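Local atomic coordinates of HcgC (Methanococcus maripaludis S2, PDB entry 5O4J), a protein that probably methylates a ring carbon of a pyridinol precursor, using S-adenosylmethionine as methyl donor, in biosynthesis of the iron-guanylylpyridinol cofactor of [Fe]-hydrogenase. Residues G176-T179 and L180-I184; Y207-G210 and T211-E215; K219-L222 and T223-M227. All blocks are in the same frame, centred on the assembly; numbering follows the deposited sequence.

How the interactions relate
All three contacts are local, made within a short helical stretch, yet their surroundings differ. Interaction 1 is wholly buried, its centre about 8 Å from the centre of the chain, and its chemistry is that of a helix start presenting N-H groups to bound carboxylates. Interaction 2, also largely buried, lies farther out and meets S-adenosyl-L-homocysteine through an aromatic edge; like interaction 1 it touches the second subunit. Interaction 3 is partly exposed, touches no other chain of the assembly, and relies on ion pairing outside and apolar packing inside. Met178 CE of interaction 1 rests 3.9 Å from Phe208 CB of interaction 2, while interactions 2 and 3 occupy consecutive helices that pack directly on each other.

Interaction 1 of 3, residues G176-T179 and L180-I184; sequences GTMT and LVVDI. With PJL ((3~{E})-3-[(~{E})-3-oxidanylprop-2-enoyl]iminopropanoic acid), chain H; SAH (S-adenosyl-L-homocysteine), chain E.
The N-terminal two turns of helix 177-193, with Gly176 at the N-cap position, bind two ligands at the helix N terminus: Gly176 O accepts from Leu180 N at 3.0 Å, and the same i to i+4 pattern is repeated by Val181 N with Thr177 O, Val182 N with Met178 O and Asp183 N with Thr179 O. Because these bonds use amides from Leu180 onward, earlier N-H groups can serve the ligands. Thr177 N donates to OXT of S-adenosyl-L-homocysteine at 2.8 Å, and Thr179 N to O13 of the PJL carboxylate at 3.0 Å. The hydroxyl of Thr179, which also has Thr174 OG1 as a partner, adds a second grip on that oxygen, with OG1 2.7 Å from PJL O13; its chi1 of -63° holds OG1 beside the backbone N, which lets hydroxyl and amide converge on one acceptor. Gly176 CA comes within 3.3 Å of PJL O13, a position in which a CB would collide with the carboxylate. Thr177 OG1, in turn, is hydrogen-bonded to Ser53 and Lys29, both of which also bind S-adenosyl-L-homocysteine.

On the apolar side, the doubly bent chain of Met178 brings SD 4.0 Å from Val182 CG2, the two side chains crossing at a slant. Thr179 and Asp183 run side by side, CG2 of Thr179 lying 3.7 Å from Asp183 OD2, an oxygen that is hydrogen-bonded to Ser172. Tyr200 of the second subunit packs on Met178 and Thr179, and Ile202 of that subunit on Val182. The meeting of two carboxylates with main-chain N-H groups, where the helix dipole would be expected to favour negative charge, is characteristic of anion binding at a helix N terminus, here within a Rossmann-like methyltransferase.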
loop_
_atom_site.group_PDB
_atom_site.type_symbol
_atom_site.label_atom_id
_atom_site.label_comp_id
_atom_site.label_asym_id
_atom_site.label_seq_id
_atom_site.Cartn_x
_atom_site.Cartn_y
_atom_site.Cartn_z
ATOM N N GLY A 176 -14.612 -6.452 14.323
ATOM C CA GLY A 176 -15.935 -5.851 14.341
ATOM C C GLY A 176 -16.495 -5.730 12.936
ATOM O O GLY A 176 -15.771 -5.462 11.974
ATOM N N THR A 177 -17.808 -5.931 12.819
ATOM C CA THR A 177 -18.456 -5.829 11.512
ATOM C C THR A 177 -18.161 -4.486 10.852
ATOM O O THR A 177 -17.791 -4.436 9.678
ATOM C CB THR A 177 -19.955 -6.060 11.668
ATOM O OG1 THR A 177 -20.159 -7.335 12.300
ATOM C CG2 THR A 177 -20.671 -6.061 10.328
ATOM N N MET A 178 -18.309 -3.385 11.601
ATOM C CA MET A 178 -18.043 -2.058 11.050
ATOM C C MET A 178 -16.603 -1.933 10.557
ATOM O O MET A 178 -16.362 -1.441 9.451
ATOM C CB MET A 178 -18.333 -0.989 12.105
ATOM C CG MET A 178 -18.095 0.455 11.633
ATOM S SD MET A 178 -19.004 0.949 10.171
ATOM C CE MET A 178 -20.688 0.591 10.668
ATOM N N THR A 179 -15.629 -2.322 11.390
ATOM C CA THR A 179 -14.220 -2.254 10.990
ATOM C C THR A 179 -13.987 -3.000 9.681
ATOM O O THR A 179 -13.315 -2.498 8.767
ATOM C CB THR A 179 -13.317 -2.847 12.081
ATOM O OG1 THR A 179 -13.412 -2.089 13.286
ATOM C CG2 THR A 179 -11.851 -2.891 11.640
ATOM N N LEU A 180 -14.513 -4.217 9.595
ATOM C CA LEU A 180 -14.302 -5.036 8.410
ATOM C C LEU A 180 -14.935 -4.398 7.181
ATOM O O LEU A 180 -14.336 -4.403 6.100
ATOM C CB LEU A 180 -14.858 -6.434 8.640
ATOM C CG LEU A 180 -14.122 -7.242 9.707
ATOM C CD1 LEU A 180 -14.932 -8.473 10.083
ATOM C CD2 LEU A 180 -12.730 -7.614 9.223
ATOM N N VAL A 181 -16.139 -3.841 7.328
ATOM C CA VAL A 181 -16.809 -3.178 6.208
ATOM C C VAL A 181 -15.980 -1.992 5.725
ATOM O O VAL A 181 -15.748 -1.818 4.522
ATOM C CB VAL A 181 -18.230 -2.755 6.620
ATOM C CG1 VAL A 181 -18.858 -1.811 5.599
ATOM C CG2 VAL A 181 -19.107 -3.985 6.836
ATOM N N VAL A 182 -15.516 -1.163 6.660
ATOM C CA VAL A 182 -14.678 -0.016 6.318
ATOM C C VAL A 182 -13.437 -0.474 5.565
ATOM O O VAL A 182 -13.080 0.072 4.519
ATOM C CB VAL A 182 -14.305 0.757 7.600
ATOM C CG1 VAL A 182 -13.213 1.789 7.325
ATOM C CG2 VAL A 182 -15.543 1.423 8.179
ATOM N N ASP A 183 -12.760 -1.487 6.087
ATOM C CA ASP A 183 -11.505 -1.912 5.483
ATOM C C ASP A 183 -11.729 -2.562 4.118
ATOM O O ASP A 183 -10.915 -2.396 3.205
ATOM C CB ASP A 183 -10.781 -2.855 6.434
ATOM C CG ASP A 183 -10.222 -2.147 7.644
ATOM O OD1 ASP A 183 -10.177 -0.894 7.674
ATOM O OD2 ASP A 183 -9.809 -2.858 8.582
ATOM N N ILE A 184 -12.814 -3.327 3.969
ATOM C CA ILE A 184 -13.186 -3.868 2.668
ATOM C C ILE A 184 -13.338 -2.741 1.662
ATOM O O ILE A 184 -12.824 -2.803 0.536
ATOM C CB ILE A 184 -14.484 -4.691 2.787
ATOM C CG1 ILE A 184 -14.204 -6.014 3.493
ATOM C CG2 ILE A 184 -15.114 -4.954 1.408
ATOM C CD1 ILE A 184 -15.458 -6.701 4.015
HETATM O O14 PJL H . -17.489 -1.992 15.794
HETATM C C12 PJL H . -16.277 -2.067 15.424
HETATM O O13 PJL H . -15.904 -2.557 14.340
HETATM C C10 PJL H . -15.137 -1.559 16.281
HETATM C C4 PJL H . -15.362 -1.765 17.755
HETATM N N5 PJL H . -16.027 -0.944 18.443
HETATM C C6 PJL H . -16.235 -1.081 19.768
HETATM O O8 PJL H . -16.405 -0.104 20.482
HETATM C C7 PJL H . -16.254 -2.414 20.419
HETATM C C2 PJL H . -16.039 -3.529 19.726
HETATM O O1 PJL H . -16.037 -4.726 20.265
HETATM N N SAH E . -18.479 -7.162 17.785
HETATM C CA SAH E . -19.703 -6.482 17.263
HETATM C CB SAH E . -19.702 -5.020 17.704
HETATM C CG SAH E . -20.123 -4.874 19.165
HETATM S SD SAH E . -20.264 -3.172 19.650
HETATM C C SAH E . -19.771 -6.529 15.763
HETATM O O SAH E . -20.737 -5.971 15.188
HETATM O OXT SAH E . -18.855 -7.107 15.163
HETATM C "C5'" SAH E . -20.843 -3.327 21.314
HETATM C "C4'" SAH E . -22.336 -3.623 21.408
HETATM O "O4'" SAH E . -22.603 -4.198 22.693
HETATM C "C3'" SAH E . -23.161 -2.352 21.345
HETATM O "O3'" SAH E . -24.469 -2.609 20.808
HETATM C "C2'" SAH E . -23.215 -1.953 22.800
HETATM O "O2'" SAH E . -24.284 -1.061 23.132
HETATM C "C1'" SAH E . -23.382 -3.292 23.480
HETATM N N9 SAH E . -22.845 -3.343 24.849
HETATM C C8 SAH E . -21.705 -2.770 25.296
HETATM N N7 SAH E . -21.527 -3.073 26.607
HETATM C C5 SAH E . -22.555 -3.861 26.981
HETATM C C6 SAH E . -22.975 -4.542 28.220
HETATM N N6 SAH E . -22.234 -4.425 29.344
HETATM N N1 SAH E . -24.112 -5.264 28.183
HETATM C C2 SAH E . -24.852 -5.395 27.071
HETATM N N3 SAH E . -24.536 -4.802 25.908
HETATM C C4 SAH E . -23.418 -4.041 25.818
#

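Interaction 2 of 3, residues Y207-G210 and T211-E215; sequences YFEG and TVFHE. With SAH (S-adenosyl-L-homocysteine), chain E.
Tyr207 and His214 meet through ring atoms, with His214 CE1 3.4 Å from Tyr207 OH and His214 ND1 near the plane of the tyrosine ring, beside its edge. Their planes stand at 51°, an oblique pairing. A second side-chain contact joins Glu209 and Phe213: Glu209 CG lies 3.9 Å from Phe213 CD2, and the carboxylate is turned 84° from the phenylalanine ring. That ring directs its far edge at the ribose of S-adenosyl-L-homocysteine, CE1 standing 3.6 Å from SAH O2', while Tyr51 meets it edge-to-face. Through Phe213 the short helix 208-213 lines part of the S-adenosyl-L-homocysteine pocket. Its turn is closed by Phe213 N bonding Glu209 O at 2.9 Å, and by Gly210 O, which takes both His214 N and Glu215 N.

The tyrosine is held in turn: Tyr207 OH donates to Glu209 OE2 at 2.6 Å, approaching from 37° above the carboxylate plane. Gly210 N sits 3.3 Å over the rim of one tyrosine face, and a CB on this glycine would run into the ring. Thr11 of the second subunit shares the tyrosine hydroxyl, and Tyr200 OH of that subunit bonds Glu209 OE1. A phenylalanine in place of Tyr207 would probably leave Glu209 OE2 without this donor, and Thr11 of the second subunit without its hydroxyl partner.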
loop_
_atom_site.group_PDB
_atom_site.type_symbol
_atom_site.label_atom_id
_atom_site.label_comp_id
_atom_site.label_asym_id
_atom_site.label_seq_id
_atom_site.Cartn_x
_atom_site.Cartn_y
_atom_site.Cartn_z
ATOM N N TYR A 207 -19.153 8.257 9.696
ATOM C CA TYR A 207 -19.099 7.668 11.028
ATOM C C TYR A 207 -20.487 7.129 11.380
ATOM O O TYR A 207 -21.241 7.708 12.168
ATOM C CB TYR A 207 -18.587 8.702 12.020
ATOM C CG TYR A 207 -18.505 8.219 13.438
ATOM C CD1 TYR A 207 -17.823 7.053 13.758
ATOM C CD2 TYR A 207 -19.082 8.939 14.466
ATOM C CE1 TYR A 207 -17.745 6.611 15.075
ATOM C CE2 TYR A 207 -19.012 8.504 15.777
ATOM C CZ TYR A 207 -18.343 7.347 16.072
ATOM O OH TYR A 207 -18.268 6.929 17.376
ATOM N N PHE A 208 -20.839 6.008 10.728
ATOM C CA PHE A 208 -22.152 5.398 10.927
ATOM C C PHE A 208 -22.397 5.082 12.392
ATOM O O PHE A 208 -23.535 5.119 12.870
ATOM C CB PHE A 208 -22.275 4.092 10.138
ATOM C CG PHE A 208 -21.998 4.215 8.673
ATOM C CD1 PHE A 208 -22.929 4.763 7.811
ATOM C CD2 PHE A 208 -20.812 3.729 8.152
ATOM C CE1 PHE A 208 -22.665 4.853 6.455
ATOM C CE2 PHE A 208 -20.541 3.815 6.806
ATOM C CZ PHE A 208 -21.462 4.376 5.955
ATOM N N GLU A 209 -21.349 4.679 13.093
ATOM C CA GLU A 209 -21.469 4.340 14.502
ATOM C C GLU A 209 -22.072 5.496 15.301
ATOM O O GLU A 209 -22.872 5.278 16.220
ATOM C CB GLU A 209 -20.082 3.955 15.006
ATOM C CG GLU A 209 -19.918 3.745 16.481
ATOM C CD GLU A 209 -18.458 3.546 16.836
ATOM O OE1 GLU A 209 -17.857 2.585 16.307
ATOM O OE2 GLU A 209 -17.905 4.368 17.602
ATOM N N GLY A 210 -21.705 6.734 14.949
ATOM C CA GLY A 210 -22.271 7.891 15.621
ATOM C C GLY A 210 -23.772 8.004 15.436
ATOM O O GLY A 210 -24.496 8.399 16.353
ATOM N N THR A 211 -24.262 7.674 14.238
ATOM C CA THR A 211 -25.704 7.709 14.010
ATOM C C THR A 211 -26.430 6.798 14.991
ATOM O O THR A 211 -27.504 7.142 15.494
ATOM C CB THR A 211 -26.005 7.296 12.572
ATOM O OG1 THR A 211 -25.173 8.053 11.682
ATOM C CG2 THR A 211 -27.463 7.520 12.246
ATOM N N VAL A 212 -25.838 5.645 15.300
ATOM C CA VAL A 212 -26.474 4.687 16.201
ATOM C C VAL A 212 -26.325 5.113 17.654
ATOM O O VAL A 212 -27.288 5.060 18.424
ATOM C CB VAL A 212 -25.890 3.276 15.997
ATOM C CG1 VAL A 212 -26.507 2.307 17.002
ATOM C CG2 VAL A 212 -26.146 2.787 14.586
ATOM N N PHE A 213 -25.110 5.478 18.070
ATOM C CA PHE A 213 -24.807 5.585 19.494
ATOM C C PHE A 213 -24.775 7.003 20.030
ATOM O O PHE A 213 -24.903 7.178 21.243
ATOM C CB PHE A 213 -23.475 4.905 19.796
ATOM C CG PHE A 213 -23.547 3.442 19.628
ATOM C CD1 PHE A 213 -24.050 2.657 20.644
ATOM C CD2 PHE A 213 -23.202 2.849 18.417
ATOM C CE1 PHE A 213 -24.179 1.302 20.481
ATOM C CE2 PHE A 213 -23.324 1.483 18.247
ATOM C CZ PHE A 213 -23.816 0.706 19.275
ATOM N N HIS A 214 -24.596 8.005 19.177
ATOM C CA HIS A 214 -24.616 9.396 19.605
ATOM C C HIS A 214 -25.916 10.091 19.231
ATOM O O HIS A 214 -26.584 10.645 20.101
ATOM C CB HIS A 214 -23.411 10.122 19.004
ATOM C CG HIS A 214 -22.100 9.547 19.439
ATOM N ND1 HIS A 214 -20.921 9.780 18.766
ATOM C CD2 HIS A 214 -21.789 8.732 20.476
ATOM C CE1 HIS A 214 -19.937 9.142 19.377
ATOM N NE2 HIS A 214 -20.439 8.496 20.414
ATOM N N GLU A 215 -26.332 9.995 17.968
ATOM C CA GLU A 215 -27.636 10.513 17.556
ATOM C C GLU A 215 -28.780 9.603 17.979
ATOM O O GLU A 215 -29.911 10.076 18.136
ATOM C CB GLU A 215 -27.649 10.683 16.032
ATOM C CG GLU A 215 -26.611 11.667 15.514
ATOM C CD GLU A 215 -26.466 11.606 14.001
ATOM O OE1 GLU A 215 -25.418 12.044 13.485
ATOM O OE2 GLU A 215 -27.399 11.117 13.337
HETATM N N SAH E . -18.479 -7.162 17.785
HETATM C CA SAH E . -19.703 -6.482 17.263
HETATM C CB SAH E . -19.702 -5.020 17.704
HETATM C CG SAH E . -20.123 -4.874 19.165
HETATM S SD SAH E . -20.264 -3.172 19.650
HETATM C C SAH E . -19.771 -6.529 15.763
HETATM O O SAH E . -20.737 -5.971 15.188
HETATM O OXT SAH E . -18.855 -7.107 15.163
HETATM C "C5'" SAH E . -20.843 -3.327 21.314
HETATM C "C4'" SAH E . -22.336 -3.623 21.408
HETATM O "O4'" SAH E . -22.603 -4.198 22.693
HETATM C "C3'" SAH E . -23.161 -2.352 21.345
HETATM O "O3'" SAH E . -24.469 -2.609 20.808
HETATM C "C2'" SAH E . -23.215 -1.953 22.800
HETATM O "O2'" SAH E . -24.284 -1.061 23.132
HETATM C "C1'" SAH E . -23.382 -3.292 23.480
HETATM N N9 SAH E . -22.845 -3.343 24.849
HETATM C C8 SAH E . -21.705 -2.770 25.296
HETATM N N7 SAH E . -21.527 -3.073 26.607
HETATM C C5 SAH E . -22.555 -3.861 26.981
HETATM C C6 SAH E . -22.975 -4.542 28.220
HETATM N N6 SAH E . -22.234 -4.425 29.344
HETATM N N1 SAH E . -24.112 -5.264 28.183
HETATM C C2 SAH E . -24.852 -5.395 27.071
HETATM N N3 SAH E . -24.536 -4.802 25.908
HETATM C C4 SAH E . -23.418 -4.041 25.818
#

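Interaction 3 of 3, residues K219-L222 and T223-M227; sequences KKFL and TELNM
Thr223 N closes the turn by donating to Lys219 O at 3.0 Å, and Glu224 N to Lys220 O and Leu225 N to Phe221 O continue the i to i+4 ladder of helix 218-225. The ladder then weakens: Asn226 N reaches Leu222 O only in a weak bond of 3.4 Å, and Asn226 becomes the centre of an inverse gamma turn. Thr223 OG1 also donates to Lys219 O, from the face opposite to that used by the amide.

Outward, Lys220 bends at its last torsion (chi4 -83°), and this turns NZ to Glu224 OE2 in a 2.8 Å salt bridge on the syn side, 31° out of the carboxylate plane. Inward, Leu225 CG stands over one face of the Phe221 ring, 4.2 Å from its centroid and 17° off the normal, a CH-pi contact; Leu225 CD1 approaches Phe221 CZ to 3.7 Å.

Lys206 pairs with Glu224 OE2 and Glu215 with Lys220 NZ, so that each end of the bridge has a second partner of opposite charge, while Thr211 bonds Glu224 OE1. Phe221 packs against helix 208-213 through Phe208 and Val212, and Leu225 against Ile18 and Lys19 at the start of helix 18-37.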
loop_
_atom_site.group_PDB
_atom_site.type_symbol
_atom_site.label_atom_id
_atom_site.label_comp_id
_atom_site.label_asym_id
_atom_site.label_seq_id
_atom_site.Cartn_x
_atom_site.Cartn_y
_atom_site.Cartn_z
ATOM N N LYS A 219 -33.043 4.065 12.620
ATOM C CA LYS A 219 -33.666 4.149 11.303
ATOM C C LYS A 219 -32.788 4.931 10.330
ATOM O O LYS A 219 -32.595 4.516 9.178
ATOM C CB LYS A 219 -35.044 4.788 11.444
ATOM C CG LYS A 219 -35.826 4.914 10.155
ATOM C CD LYS A 219 -37.174 5.550 10.451
ATOM C CE LYS A 219 -37.965 5.834 9.191
ATOM N NZ LYS A 219 -39.278 6.439 9.535
ATOM N N LYS A 220 -32.237 6.059 10.787
ATOM C CA LYS A 220 -31.300 6.833 9.978
ATOM C C LYS A 220 -30.066 6.012 9.624
ATOM O O LYS A 220 -29.590 6.044 8.478
ATOM C CB LYS A 220 -30.912 8.103 10.746
ATOM C CG LYS A 220 -30.051 9.107 9.987
ATOM C CD LYS A 220 -29.816 10.347 10.857
ATOM C CE LYS A 220 -28.821 11.319 10.244
ATOM N NZ LYS A 220 -27.410 10.972 10.513
ATOM N N PHE A 221 -29.540 5.265 10.599
ATOM C CA PHE A 221 -28.387 4.399 10.366
ATOM C C PHE A 221 -28.671 3.405 9.247
ATOM O O PHE A 221 -27.856 3.222 8.340
ATOM C CB PHE A 221 -28.031 3.670 11.658
ATOM C CG PHE A 221 -27.078 2.515 11.474
ATOM C CD1 PHE A 221 -25.738 2.738 11.206
ATOM C CD2 PHE A 221 -27.519 1.215 11.620
ATOM C CE1 PHE A 221 -24.855 1.677 11.062
ATOM C CE2 PHE A 221 -26.640 0.141 11.481
ATOM C CZ PHE A 221 -25.309 0.373 11.195
ATOM N N LEU A 222 -29.818 2.729 9.315
ATOM C CA LEU A 222 -30.150 1.756 8.282
ATOM C C LEU A 222 -30.300 2.429 6.926
ATOM O O LEU A 222 -29.918 1.853 5.902
ATOM C CB LEU A 222 -31.416 1.000 8.668
ATOM C CG LEU A 222 -31.289 0.225 9.983
ATOM C CD1 LEU A 222 -32.627 -0.374 10.383
ATOM C CD2 LEU A 222 -30.218 -0.857 9.888
ATOM N N THR A 223 -30.847 3.652 6.902
ATOM C CA THR A 223 -30.926 4.411 5.658
ATOM C C THR A 223 -29.540 4.715 5.122
ATOM O O THR A 223 -29.288 4.592 3.915
ATOM C CB THR A 223 -31.691 5.716 5.875
ATOM O OG1 THR A 223 -33.034 5.410 6.262
ATOM C CG2 THR A 223 -31.691 6.577 4.605
ATOM N N GLU A 224 -28.625 5.107 6.010
ATOM C CA GLU A 224 -27.263 5.401 5.592
ATOM C C GLU A 224 -26.601 4.183 4.965
ATOM O O GLU A 224 -25.777 4.335 4.054
ATOM C CB GLU A 224 -26.463 5.922 6.781
ATOM C CG GLU A 224 -26.870 7.339 7.122
ATOM C CD GLU A 224 -26.303 7.838 8.426
ATOM O OE1 GLU A 224 -25.754 7.019 9.196
ATOM O OE2 GLU A 224 -26.393 9.066 8.659
ATOM N N LEU A 225 -26.934 2.972 5.430
ATOM C CA LEU A 225 -26.338 1.774 4.848
ATOM C C LEU A 225 -26.889 1.479 3.462
ATOM O O LEU A 225 -26.255 0.747 2.699
ATOM C CB LEU A 225 -26.571 0.562 5.754
ATOM C CG LEU A 225 -26.020 0.606 7.184
ATOM C CD1 LEU A 225 -26.277 -0.732 7.842
ATOM C CD2 LEU A 225 -24.547 0.944 7.197
ATOM N N ASN A 226 -28.048 2.039 3.124
ATOM C CA ASN A 226 -28.715 1.775 1.850
ATOM C C ASN A 226 -28.179 2.708 0.760
ATOM O O ASN A 226 -28.909 3.470 0.124
ATOM C CB ASN A 226 -30.222 1.939 2.021
ATOM C CG ASN A 226 -31.008 1.379 0.859
ATOM O OD1 ASN A 226 -30.557 0.465 0.173
ATOM N ND2 ASN A 226 -32.201 1.925 0.636
ATOM N N MET A 227 -26.867 2.650 0.584
ATOM C CA MET A 227 -26.119 3.549 -0.282
ATOM C C MET A 227 -24.999 2.748 -0.928
ATOM O O MET A 227 -24.416 1.869 -0.286
ATOM C CB MET A 227 -25.540 4.733 0.510
ATOM C CG MET A 227 -24.568 5.621 -0.254
ATOM S SD MET A 227 -25.286 6.311 -1.758
ATOM C CE MET A 227 -23.874 7.168 -2.456
#